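Local coordinates for protein ACDH-11, isoform b (PDB 4Y9J) that belongs to the acyl-CoA dehydrogenase family of flavoproteins and binds flavin-adenine dinucleotide within an assembly of four protein chains, at residues E66-Q71 and H99-I104; A139-C144 and L278-L283; S225-D230 and P284-L289. All coordinates share one frame; numbering follows the deposited sequence.

Contact 1 (E66-Q71 and H99-I104); sequences EHLGRQ and HKLKQI
No ring or amide lies between L68 and L101, which meet as bare aliphatic chains. The H67 imidazole is turned off the interface, and Q71 CG, from the next turn of the same helix, sits 3.6 Å above one of its faces, displaced toward the ring's rim. L68 carries the contact. Its CB rests against L101 CD2 at 3.8 Å, while the CD1 methyl runs on between two further partners. With CG anti to the carbonyl carbon (chi1 -64°) and an extended second torsion, that methyl is thrust across to helix 99-104. There L68 CD1 meets I104 CD1 tip to tip at 3.5 Å, tighter than an ordinary carbon-carbon contact. The same L68 methyl lies 3.6 Å from K100 CG; the two chains pass at a slant, and a bend at chi2 (64°) takes the rest of the lysine away. On the other flank, L101 CD1 reaches down to the backbone, 3.9 Å from G69 N, at a point where no side chain stands in its way. The helices are joined by van der Waals packing, nearly all of it aliphatic; they run mostly antiparallel (141°), with axes 9.9 Å apart at closest. Both belong to the AidB-like N-terminal part of the chain. L101 also packs on V65 of helix 44-74 and on the V142 loop, I104 on E64 and R60, one and two turns before L68, and E66, on the side away from helix 96-107, forms a salt bridge to R329 of helix 304-338.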
loop_
_atom_site.group_PDB
_atom_site.type_symbol
_atom_site.label_atom_id
_atom_site.label_comp_id
_atom_site.label_asym_id
_atom_site.label_seq_id
_atom_site.Cartn_x
_atom_site.Cartn_y
_atom_site.Cartn_z
ATOM N N GLU B 66 18.784 14.241 -10.372
ATOM C CA GLU B 66 17.487 14.671 -9.856
ATOM C C GLU B 66 16.377 13.553 -9.961
ATOM O O GLU B 66 15.622 13.358 -9.031
ATOM C CB GLU B 66 17.105 15.979 -10.542
ATOM C CG GLU B 66 15.731 16.487 -10.230
ATOM C CD GLU B 66 15.566 17.094 -8.838
ATOM O OE1 GLU B 66 16.468 17.074 -7.962
ATOM O OE2 GLU B 66 14.464 17.589 -8.601
ATOM N N HIS B 67 16.282 12.904 -11.114
ATOM C CA HIS B 67 15.230 11.896 -11.385
ATOM C C HIS B 67 15.486 10.724 -10.521
ATOM O O HIS B 67 14.584 10.228 -9.898
ATOM C CB HIS B 67 15.249 11.454 -12.850
ATOM C CG HIS B 67 14.445 10.197 -13.134
ATOM N ND1 HIS B 67 13.061 10.200 -13.248
ATOM C CD2 HIS B 67 14.828 8.907 -13.354
ATOM C CE1 HIS B 67 12.628 8.975 -13.504
ATOM N NE2 HIS B 67 13.675 8.175 -13.577
ATOM N N LEU B 68 16.769 10.337 -10.399
ATOM C CA LEU B 68 17.114 9.220 -9.510
ATOM C C LEU B 68 16.712 9.471 -8.085
ATOM O O LEU B 68 16.091 8.594 -7.415
ATOM C CB LEU B 68 18.609 8.874 -9.516
ATOM C CG LEU B 68 19.204 8.366 -10.803
ATOM C CD1 LEU B 68 20.735 8.218 -10.745
ATOM C CD2 LEU B 68 18.560 7.074 -11.256
ATOM N N GLY B 69 17.059 10.679 -7.579
ATOM C CA GLY B 69 16.675 11.046 -6.186
ATOM C C GLY B 69 15.169 11.048 -5.954
ATOM O O GLY B 69 14.671 10.585 -4.938
ATOM N N ARG B 70 14.443 11.531 -6.944
ATOM C CA ARG B 70 12.961 11.448 -6.929
ATOM C C ARG B 70 12.431 10.056 -6.870
ATOM O O ARG B 70 11.601 9.739 -5.986
ATOM C CB ARG B 70 12.358 12.257 -8.039
ATOM C CG ARG B 70 10.832 12.213 -8.103
ATOM C CD ARG B 70 10.253 12.812 -6.827
ATOM N NE ARG B 70 8.795 12.934 -6.952
ATOM C CZ ARG B 70 7.969 13.134 -5.929
ATOM N NH1 ARG B 70 8.440 13.292 -4.706
ATOM N NH2 ARG B 70 6.649 13.231 -6.180
ATOM N N GLN B 71 12.960 9.171 -7.694
ATOM C CA GLN B 71 12.605 7.761 -7.614
ATOM C C GLN B 71 12.829 7.096 -6.284
ATOM O O GLN B 71 12.023 6.278 -5.865
ATOM C CB GLN B 71 13.252 6.959 -8.719
ATOM C CG GLN B 71 12.801 7.313 -10.113
ATOM C CD GLN B 71 11.246 7.279 -10.304
ATOM O OE1 GLN B 71 10.642 6.284 -10.126
ATOM N NE2 GLN B 71 10.669 8.380 -10.645
ATOM N N HIS B 99 20.895 2.538 -5.140
ATOM C CA HIS B 99 22.151 1.940 -5.479
ATOM C C HIS B 99 22.887 2.749 -6.554
ATOM O O HIS B 99 24.108 2.904 -6.482
ATOM C CB HIS B 99 22.017 0.458 -5.883
ATOM C CG HIS B 99 21.501 -0.412 -4.779
ATOM N ND1 HIS B 99 22.170 -0.592 -3.576
ATOM C CD2 HIS B 99 20.364 -1.148 -4.689
ATOM C CE1 HIS B 99 21.452 -1.370 -2.785
ATOM N NE2 HIS B 99 20.349 -1.714 -3.437
ATOM N N LYS B 100 22.178 3.173 -7.587
ATOM C CA LYS B 100 22.748 3.942 -8.678
ATOM C C LYS B 100 23.322 5.255 -8.188
ATOM O O LYS B 100 24.463 5.617 -8.570
ATOM C CB LYS B 100 21.732 4.171 -9.796
ATOM C CG LYS B 100 22.272 4.943 -10.983
ATOM C CD LYS B 100 23.395 4.227 -11.741
ATOM C CE LYS B 100 23.851 5.096 -12.923
ATOM N NZ LYS B 100 24.892 4.524 -13.780
ATOM N N LEU B 101 22.635 5.909 -7.281
ATOM C CA LEU B 101 23.146 7.144 -6.661
ATOM C C LEU B 101 24.478 6.928 -5.923
ATOM O O LEU B 101 25.405 7.708 -6.056
ATOM C CB LEU B 101 22.123 7.765 -5.761
ATOM C CG LEU B 101 20.940 8.433 -6.493
ATOM C CD1 LEU B 101 19.694 8.495 -5.628
ATOM C CD2 LEU B 101 21.293 9.795 -6.998
ATOM N N LYS B 102 24.563 5.837 -5.165
ATOM C CA LYS B 102 25.819 5.507 -4.480
ATOM C C LYS B 102 26.957 5.282 -5.453
ATOM O O LYS B 102 28.094 5.661 -5.222
ATOM C CB LYS B 102 25.634 4.277 -3.603
ATOM C CG LYS B 102 24.736 4.566 -2.401
ATOM C CD LYS B 102 24.327 3.274 -1.704
ATOM C CE LYS B 102 25.394 2.556 -0.947
ATOM N NZ LYS B 102 25.028 1.163 -0.516
ATOM N N GLN B 103 26.666 4.604 -6.535
ATOM C CA GLN B 103 27.637 4.410 -7.577
ATOM C C GLN B 103 28.132 5.679 -8.211
ATOM O O GLN B 103 29.342 5.815 -8.476
ATOM C CB GLN B 103 27.138 3.430 -8.642
ATOM C CG GLN B 103 26.776 2.096 -8.023
ATOM C CD GLN B 103 25.924 1.194 -8.951
ATOM O OE1 GLN B 103 25.540 1.570 -10.062
ATOM N NE2 GLN B 103 25.604 0.015 -8.459
ATOM N N ILE B 104 27.221 6.565 -8.498
ATOM C CA ILE B 104 27.539 7.877 -9.027
ATOM C C ILE B 104 28.447 8.677 -8.058
ATOM O O ILE B 104 29.425 9.308 -8.509
ATOM C CB ILE B 104 26.281 8.658 -9.380
ATOM C CG1 ILE B 104 25.589 8.024 -10.613
ATOM C CG2 ILE B 104 26.622 10.116 -9.650
ATOM C CD1 ILE B 104 24.202 8.604 -10.872
#

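Contact 2 (A139-C144 and L278-L283); sequences AGLVSC and LGTKQL. With UCC (S-{(3S,5R,9R)-1-[(2R,3S,4R,5R)-5-(6-amino-9H-purin-9-yl)-4-hydroxy-3-(phosphonooxy)tetrahydrofuran-2-yl]-3,5,9-trihydroxy-8,8-dimethyl-3,5-dioxido-10,14-dioxo-2,4,6-trioxa-11,15-diaza-3lambda~5~,5lambda~5~-diphosphaheptadecan-17-yl} undecanethioate), chain F.
Q282 lies against the G140-L141 turn along its whole length. Its CB is pressed close to G140 O, only 3.0 Å away, and CG stays near the same carbonyl oxygen at 3.5 Å, CD at 3.9 Å. The chain then bends at chi2 (87°), which lays the amide beside the leucine, the two side chains crossing at about a right angle. OE1 faces hydrocarbon, with L141 CB at 3.7 Å, and this buried oxygen has no polar partner in the model. The other end, NE2, skirts L141 CD2 and is satisfied by D438 on helix 432-439, which also takes the backbone N of T280 and so ties the 278-283 loop down at two points. Two tight turns meet here: a type I' turn from A139 to V142, whose two central residues both have positive phi, and a type I turn from T280 to L283. The first leads into helix 143-158 of the N-terminal helical region, and the second precedes strand 285-298 of the middle, beta region, as in the acyl-CoA dehydrogenase fold. Beyond the glutamine, L141 CG touches T280 CB at 3.8 Å. The T280 hydroxyl turns back to its own chain, donating to G279 O at 2.7 Å, while its side chain approaches bound flavin-adenine dinucleotide and packs on Y426 of the second subunit. Further along, L283 CD2 packs 3.7 Å from C144 SG. That sulfur also lies 3.8 Å from UCC CA4, making C144 part of the wall beside the ligand's acyl chain, and S143 OG approaches C10 near the far end of that chain.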
loop_
_atom_site.group_PDB
_atom_site.type_symbol
_atom_site.label_atom_id
_atom_site.label_comp_id
_atom_site.label_asym_id
_atom_site.label_seq_id
_atom_site.Cartn_x
_atom_site.Cartn_y
_atom_site.Cartn_z
ATOM N N ALA B 139 19.923 14.290 -4.072
ATOM C CA ALA B 139 20.606 13.076 -3.752
ATOM C C ALA B 139 19.700 11.952 -3.319
ATOM O O ALA B 139 20.155 10.860 -3.128
ATOM C CB ALA B 139 21.604 13.353 -2.611
ATOM N N GLY B 140 18.428 12.242 -3.132
ATOM C CA GLY B 140 17.539 11.234 -2.558
ATOM C C GLY B 140 18.045 10.746 -1.215
ATOM O O GLY B 140 17.922 9.594 -0.898
ATOM N N LEU B 141 18.665 11.641 -0.454
ATOM C CA LEU B 141 19.287 11.355 0.803
ATOM C C LEU B 141 20.505 10.449 0.827
ATOM O O LEU B 141 20.978 10.021 1.891
ATOM C CB LEU B 141 18.214 10.910 1.853
ATOM C CG LEU B 141 17.851 11.952 2.862
ATOM C CD1 LEU B 141 19.051 12.290 3.758
ATOM C CD2 LEU B 141 17.255 13.193 2.245
ATOM N N VAL B 142 21.054 10.162 -0.340
ATOM C CA VAL B 142 22.381 9.564 -0.428
ATOM C C VAL B 142 23.459 10.471 0.188
ATOM O O VAL B 142 24.491 9.954 0.632
ATOM C CB VAL B 142 22.661 9.028 -1.855
ATOM C CG1 VAL B 142 24.122 8.518 -1.962
ATOM C CG2 VAL B 142 21.723 7.851 -2.102
ATOM N N SER B 143 23.146 11.755 0.342
ATOM C CA SER B 143 23.910 12.630 1.142
ATOM C C SER B 143 24.204 12.115 2.522
ATOM O O SER B 143 25.227 12.472 3.081
ATOM C CB SER B 143 23.170 13.979 1.249
ATOM O OG SER B 143 21.775 13.702 1.562
ATOM N N CYS B 144 23.289 11.377 3.159
ATOM C CA CYS B 144 23.528 10.890 4.509
ATOM C C CYS B 144 24.657 9.850 4.608
ATOM O O CYS B 144 25.665 10.098 5.295
ATOM C CB CYS B 144 22.210 10.436 5.132
ATOM S SG CYS B 144 22.357 9.366 6.533
ATOM N N LEU B 278 9.121 11.393 9.072
ATOM C CA LEU B 278 8.577 12.579 8.388
ATOM C C LEU B 278 9.152 12.815 7.004
ATOM O O LEU B 278 8.418 13.070 5.993
ATOM C CB LEU B 278 8.771 13.860 9.252
ATOM C CG LEU B 278 8.461 15.214 8.608
ATOM C CD1 LEU B 278 7.024 15.284 8.063
ATOM C CD2 LEU B 278 8.753 16.338 9.621
ATOM N N GLY B 279 10.484 12.818 6.996
ATOM C CA GLY B 279 11.252 12.903 5.782
ATOM C C GLY B 279 12.428 11.989 5.823
ATOM O O GLY B 279 12.500 11.117 6.684
ATOM N N THR B 280 13.395 12.190 4.898
ATOM C CA THR B 280 14.422 11.190 4.658
ATOM C C THR B 280 13.855 9.793 4.369
ATOM O O THR B 280 14.503 8.747 4.630
ATOM C CB THR B 280 15.548 11.137 5.759
ATOM O OG1 THR B 280 15.073 10.492 6.939
ATOM C CG2 THR B 280 16.078 12.590 6.174
ATOM N N LYS B 281 12.647 9.747 3.826
ATOM C CA LYS B 281 11.977 8.490 3.589
ATOM C C LYS B 281 12.761 7.566 2.587
ATOM O O LYS B 281 12.566 6.364 2.604
ATOM C CB LYS B 281 10.509 8.726 3.042
ATOM C CG LYS B 281 9.563 9.370 4.037
ATOM C CD LYS B 281 8.103 9.407 3.473
ATOM C CE LYS B 281 7.075 9.874 4.493
ATOM N NZ LYS B 281 6.949 8.839 5.534
ATOM N N GLN B 282 13.581 8.165 1.760
ATOM C CA GLN B 282 14.448 7.481 0.833
ATOM C C GLN B 282 15.455 6.594 1.541
ATOM O O GLN B 282 15.867 5.547 1.000
ATOM C CB GLN B 282 15.244 8.466 -0.070
ATOM C CG GLN B 282 14.481 9.666 -0.641
ATOM C CD GLN B 282 14.456 10.871 0.307
ATOM O OE1 GLN B 282 14.565 10.761 1.521
ATOM N NE2 GLN B 282 14.310 11.998 -0.266
ATOM N N LEU B 283 15.886 7.059 2.705
ATOM C CA LEU B 283 16.992 6.479 3.473
ATOM C C LEU B 283 16.529 5.321 4.373
ATOM O O LEU B 283 15.605 5.500 5.162
ATOM C CB LEU B 283 17.582 7.625 4.313
ATOM C CG LEU B 283 18.570 7.264 5.378
ATOM C CD1 LEU B 283 19.895 6.931 4.742
ATOM C CD2 LEU B 283 18.785 8.498 6.255
HETATM O OA1 UCC F . 22.457 11.659 13.976
HETATM C CA1 UCC F . 23.313 10.828 13.480
HETATM C CA2 UCC F . 23.427 10.317 12.039
HETATM C CA3 UCC F . 22.723 11.043 10.935
HETATM C CA4 UCC F . 23.610 11.150 9.650
HETATM C CA5 UCC F . 24.009 12.615 9.427
HETATM C CA6 UCC F . 23.906 12.997 7.991
HETATM C CA7 UCC F . 24.301 14.447 7.764
HETATM C CA8 UCC F . 24.271 14.416 6.288
HETATM C CA9 UCC F . 23.622 15.454 5.546
HETATM C C10 UCC F . 22.445 15.011 4.801
HETATM C C11 UCC F . 21.344 15.828 5.461
HETATM S S UCC F . 24.518 10.048 14.339
HETATM C CP1 UCC F . 24.404 10.547 16.099
HETATM C CP2 UCC F . 24.613 12.007 16.364
HETATM N NP1 UCC F . 24.796 12.299 17.801
HETATM C CP3 UCC F . 25.278 13.501 18.125
HETATM O OP1 UCC F . 25.462 14.415 17.321
HETATM C CP4 UCC F . 25.680 13.705 19.571
HETATM C CP5 UCC F . 25.010 14.979 20.106
HETATM N NP2 UCC F . 25.624 15.157 21.416
HETATM C CP6 UCC F . 26.799 15.750 21.624
HETATM O OP2 UCC F . 27.438 16.309 20.744
HETATM C CP8 UCC F . 27.235 15.793 23.075
HETATM O OP3 UCC F . 27.731 17.133 23.374
HETATM C CPB UCC F . 28.412 14.925 23.451
HETATM C CP7 UCC F . 29.632 14.872 22.519
HETATM C CP9 UCC F . 27.884 13.507 22.960
HETATM C CPA UCC F . 28.457 14.521 24.941
HETATM O O7 UCC F . 29.586 13.641 25.172
HETATM P P2 UCC F . 30.194 13.480 26.665
HETATM O O21 UCC F . 31.323 12.461 26.660
HETATM O O22 UCC F . 28.989 13.430 27.615
HETATM O O6 UCC F . 30.778 14.985 26.871
HETATM P P1 UCC F . 32.286 15.449 27.094
HETATM O O11 UCC F . 32.912 14.851 28.345
HETATM O O12 UCC F . 32.186 16.940 26.962
HETATM O "O5'" UCC F . 32.988 14.807 25.723
HETATM C "C5'" UCC F . 34.041 13.820 25.842
HETATM C "C4'" UCC F . 35.295 14.227 25.043
HETATM C "C3'" UCC F . 35.872 15.547 25.546
HETATM O "O3'" UCC F . 37.255 15.443 25.319
HETATM P P3 UCC F . 38.305 15.426 26.499
HETATM O O33 UCC F . 39.604 15.191 25.761
HETATM O O32 UCC F . 37.969 14.182 27.288
HETATM O O31 UCC F . 38.110 16.796 27.197
HETATM C "C2'" UCC F . 35.302 16.629 24.639
HETATM O "O2'" UCC F . 36.165 17.738 24.395
HETATM O "O4'" UCC F . 34.944 14.443 23.660
HETATM C "C1'" UCC F . 35.213 15.804 23.349
HETATM N N9 UCC F . 34.261 16.295 22.342
HETATM C C4 UCC F . 34.664 16.863 21.211
HETATM N N3 UCC F . 35.859 17.094 20.618
HETATM C C8 UCC F . 32.911 16.309 22.443
HETATM N N7 UCC F . 32.403 16.861 21.325
HETATM C C5 UCC F . 33.427 17.216 20.517
HETATM C C6 UCC F . 33.579 17.802 19.158
HETATM N N6 UCC F . 32.468 18.150 18.460
HETATM N N1 UCC F . 34.849 18.037 18.697
HETATM C C2 UCC F . 35.938 17.689 19.414
#

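Contact 3 (S225-D230 and P284-L289); sequences SAVDAD and PTAELL. With FAD (flavin-adenine dinucleotide), chain E.
S225 and T285 line the flavin pocket in the middle beta domain of the acyl-CoA dehydrogenase fold, facing each other as an antiparallel non-hydrogen-bonded pair with side chains on one face of the sheet and hydroxyls in a hydrogen-bonded chain reaching the flavin. T285 OG1 donates to S225 OG at 2.8 Å, and S225 OG, held anti to its own carbonyl carbon (chi1 -69°), donates in turn to FAD N5 at 2.7 Å. K277 NZ is also hydrogen-bonded to T285 OG1, so its charge probably polarises the chain of hydroxyls. The backbone of S225 adds a second grip: its N reaches FAD O4 over 2.7 Å in a nearly straight bond (170°). A226 N donates to P284 O at 2.8 Å. D228 splits its carboxylate: OD2 is held by K102 and W98, whereas OD1 lies 3.6 Å from P284 CG. V227 supplies the apolar part, its CG1 touching both A286 CB and L288 CD2 at 3.9 Å, while its carbonyl is taken by R260. Closed by A229 N donating to A226 O, the type I turn links strand 214-225 to strand 231-238; A226 packs on helix 143-158, and V227 and L288 both reach M271 of strand 269-274.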
loop_
_atom_site.group_PDB
_atom_site.type_symbol
_atom_site.label_atom_id
_atom_site.label_comp_id
_atom_site.label_asym_id
_atom_site.label_seq_id
_atom_site.Cartn_x
_atom_site.Cartn_y
_atom_site.Cartn_z
ATOM N N SER B 225 20.910 4.741 10.493
ATOM C CA SER B 225 20.701 5.103 9.125
ATOM C C SER B 225 21.691 4.451 8.152
ATOM O O SER B 225 22.809 4.143 8.501
ATOM C CB SER B 225 20.747 6.623 8.986
ATOM O OG SER B 225 19.626 7.215 9.595
ATOM N N ALA B 226 21.208 4.198 6.926
ATOM C CA ALA B 226 21.993 3.590 5.840
ATOM C C ALA B 226 22.487 2.239 6.253
ATOM O O ALA B 226 23.689 1.923 6.163
ATOM C CB ALA B 226 23.145 4.497 5.421
ATOM N N VAL B 227 21.557 1.384 6.712
ATOM C CA VAL B 227 21.904 -0.014 7.025
ATOM C C VAL B 227 22.242 -0.906 5.803
ATOM O O VAL B 227 22.611 -2.044 5.971
ATOM C CB VAL B 227 20.805 -0.711 7.902
ATOM C CG1 VAL B 227 20.896 -0.286 9.330
ATOM C CG2 VAL B 227 19.440 -0.482 7.390
ATOM N N ASP B 228 22.131 -0.356 4.605
ATOM C CA ASP B 228 22.710 -0.921 3.416
ATOM C C ASP B 228 24.287 -0.659 3.334
ATOM O O ASP B 228 24.915 -1.111 2.353
ATOM C CB ASP B 228 22.089 -0.301 2.192
ATOM C CG ASP B 228 22.284 1.188 2.158
ATOM O OD1 ASP B 228 21.867 1.917 3.105
ATOM O OD2 ASP B 228 22.848 1.690 1.176
ATOM N N ALA B 229 24.854 0.051 4.305
ATOM C CA ALA B 229 26.300 0.364 4.289
ATOM C C ALA B 229 27.159 -0.891 4.547
ATOM O O ALA B 229 26.631 -1.955 4.920
ATOM C CB ALA B 229 26.603 1.355 5.347
ATOM N N ASP B 230 28.467 -0.776 4.333
ATOM C CA ASP B 230 29.352 -1.912 4.476
ATOM C C ASP B 230 29.967 -2.044 5.848
ATOM O O ASP B 230 30.255 -3.163 6.292
ATOM C CB ASP B 230 30.416 -1.830 3.387
ATOM C CG ASP B 230 29.784 -1.633 2.031
ATOM O OD1 ASP B 230 29.358 -2.668 1.501
ATOM O OD2 ASP B 230 29.619 -0.440 1.567
ATOM N N PRO B 284 17.202 4.161 4.336
ATOM C CA PRO B 284 16.712 3.155 5.276
ATOM C C PRO B 284 17.277 3.395 6.666
ATOM O O PRO B 284 18.503 3.400 6.815
ATOM C CB PRO B 284 17.258 1.869 4.724
ATOM C CG PRO B 284 18.314 2.272 3.768
ATOM C CD PRO B 284 18.069 3.612 3.303
ATOM N N THR B 285 16.445 3.689 7.613
ATOM C CA THR B 285 16.898 3.887 8.996
ATOM C C THR B 285 16.232 2.821 9.819
ATOM O O THR B 285 15.003 2.713 9.874
ATOM C CB THR B 285 16.564 5.317 9.507
ATOM O OG1 THR B 285 17.168 6.326 8.677
ATOM C CG2 THR B 285 16.929 5.494 10.968
ATOM N N ALA B 286 17.032 2.015 10.512
ATOM C CA ALA B 286 16.535 0.888 11.288
ATOM C C ALA B 286 16.799 1.001 12.745
ATOM O O ALA B 286 17.662 1.788 13.210
ATOM C CB ALA B 286 17.217 -0.401 10.759
ATOM N N GLU B 287 16.109 0.185 13.511
ATOM C CA GLU B 287 16.532 -0.162 14.852
ATOM C C GLU B 287 17.257 -1.506 14.773
ATOM O O GLU B 287 16.745 -2.455 14.156
ATOM C CB GLU B 287 15.350 -0.307 15.797
ATOM C CG GLU B 287 14.501 0.962 15.865
ATOM C CD GLU B 287 13.187 0.827 16.609
ATOM O OE1 GLU B 287 12.999 -0.160 17.391
ATOM O OE2 GLU B 287 12.360 1.764 16.378
ATOM N N LEU B 288 18.379 -1.589 15.435
ATOM C CA LEU B 288 19.253 -2.784 15.417
ATOM C C LEU B 288 19.379 -3.409 16.756
ATOM O O LEU B 288 19.776 -2.749 17.743
ATOM C CB LEU B 288 20.657 -2.467 14.849
ATOM C CG LEU B 288 20.700 -1.801 13.472
ATOM C CD1 LEU B 288 22.177 -1.539 13.174
ATOM C CD2 LEU B 288 20.012 -2.570 12.413
ATOM N N LEU B 289 19.187 -4.717 16.800
ATOM C CA LEU B 289 19.473 -5.481 17.967
ATOM C C LEU B 289 20.756 -6.232 17.716
ATOM O O LEU B 289 20.808 -7.143 16.851
ATOM C CB LEU B 289 18.294 -6.376 18.356
ATOM C CG LEU B 289 18.487 -7.374 19.490
ATOM C CD1 LEU B 289 18.875 -6.715 20.802
ATOM C CD2 LEU B 289 17.268 -8.253 19.810
HETATM P PA FAD E . 16.881 13.992 23.107
HETATM O O1A FAD E . 18.296 14.347 23.562
HETATM O O2A FAD E . 16.071 13.019 23.982
HETATM O O5B FAD E . 15.954 15.315 23.119
HETATM C C5B FAD E . 16.356 16.443 22.350
HETATM C C4B FAD E . 15.849 17.668 23.058
HETATM O O4B FAD E . 16.471 17.640 24.361
HETATM C C3B FAD E . 16.191 18.952 22.374
HETATM O O3B FAD E . 15.335 20.068 22.826
HETATM C C2B FAD E . 17.535 19.216 23.026
HETATM O O2B FAD E . 17.921 20.596 22.910
HETATM C C1B FAD E . 17.236 18.819 24.491
HETATM N N9A FAD E . 18.472 18.618 25.270
HETATM C C8A FAD E . 19.289 17.518 25.246
HETATM N N7A FAD E . 20.369 17.731 26.052
HETATM C C5A FAD E . 20.218 18.959 26.637
HETATM C C6A FAD E . 20.982 19.773 27.586
HETATM N N6A FAD E . 22.139 19.291 28.120
HETATM N N1A FAD E . 20.473 20.990 27.902
HETATM C C2A FAD E . 19.346 21.463 27.358
HETATM N N3A FAD E . 18.594 20.779 26.496
HETATM C C4A FAD E . 18.981 19.540 26.113
HETATM N N1 FAD E . 21.679 8.533 15.390
HETATM C C2 FAD E . 22.685 7.649 15.115
HETATM O O2 FAD E . 23.542 7.457 16.017
HETATM N N3 FAD E . 22.873 7.094 13.966
HETATM C C4 FAD E . 22.095 7.222 12.917
HETATM O O4 FAD E . 22.314 6.648 11.874
HETATM C C4X FAD E . 20.935 8.162 13.126
HETATM N N5 FAD E . 19.984 8.247 12.094
HETATM C C5X FAD E . 18.927 9.142 12.419
HETATM C C6 FAD E . 17.974 9.311 11.371
HETATM C C7 FAD E . 16.886 10.220 11.595
HETATM C C7M FAD E . 15.948 10.383 10.443
HETATM C C8 FAD E . 16.761 10.853 12.892
HETATM C C8M FAD E . 15.581 11.803 13.151
HETATM C C9 FAD E . 17.683 10.691 13.920
HETATM C C9A FAD E . 18.786 9.798 13.716
HETATM N N10 FAD E . 19.680 9.593 14.730
HETATM C C10 FAD E . 20.764 8.727 14.444
HETATM C "C1'" FAD E . 19.496 10.147 16.023
HETATM C "C2'" FAD E . 19.840 11.617 16.295
HETATM O "O2'" FAD E . 21.233 11.837 16.409
HETATM C "C3'" FAD E . 19.145 12.035 17.587
HETATM O "O3'" FAD E . 17.772 11.981 17.290
HETATM C "C4'" FAD E . 19.588 13.417 18.032
HETATM O "O4'" FAD E . 20.983 13.450 18.339
HETATM C "C5'" FAD E . 18.752 13.902 19.222
HETATM O "O5'" FAD E . 18.897 12.950 20.355
HETATM P P FAD E . 17.506 12.243 20.929
HETATM O O1P FAD E . 16.740 11.759 19.763
HETATM O O2P FAD E . 17.915 11.311 22.042
HETATM O O3P FAD E . 16.740 13.528 21.592
#

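Along the chain contact 1 closes first, and the segments of contacts 2 and 3 then alternate: 139-144, 225-230, 278-283, 284-289. Their centres are 11 Å apart for contacts 1 and 2, 13 Å for contacts 2 and 3, and 18 Å for contacts 1 and 3. Contact 1 is internal to the N-terminal helical part, contact 3 to the middle beta part, and contact 2 joins the two. L283 runs straight into P284, and L283 CD1 packs against A226 N. L101 packs against the A139-V142 turn, and K102 and D228 tie contact 1 directly to contact 3. So the three contacts run from the helix pair, through a junction of turns, to the flavin and UCC pockets.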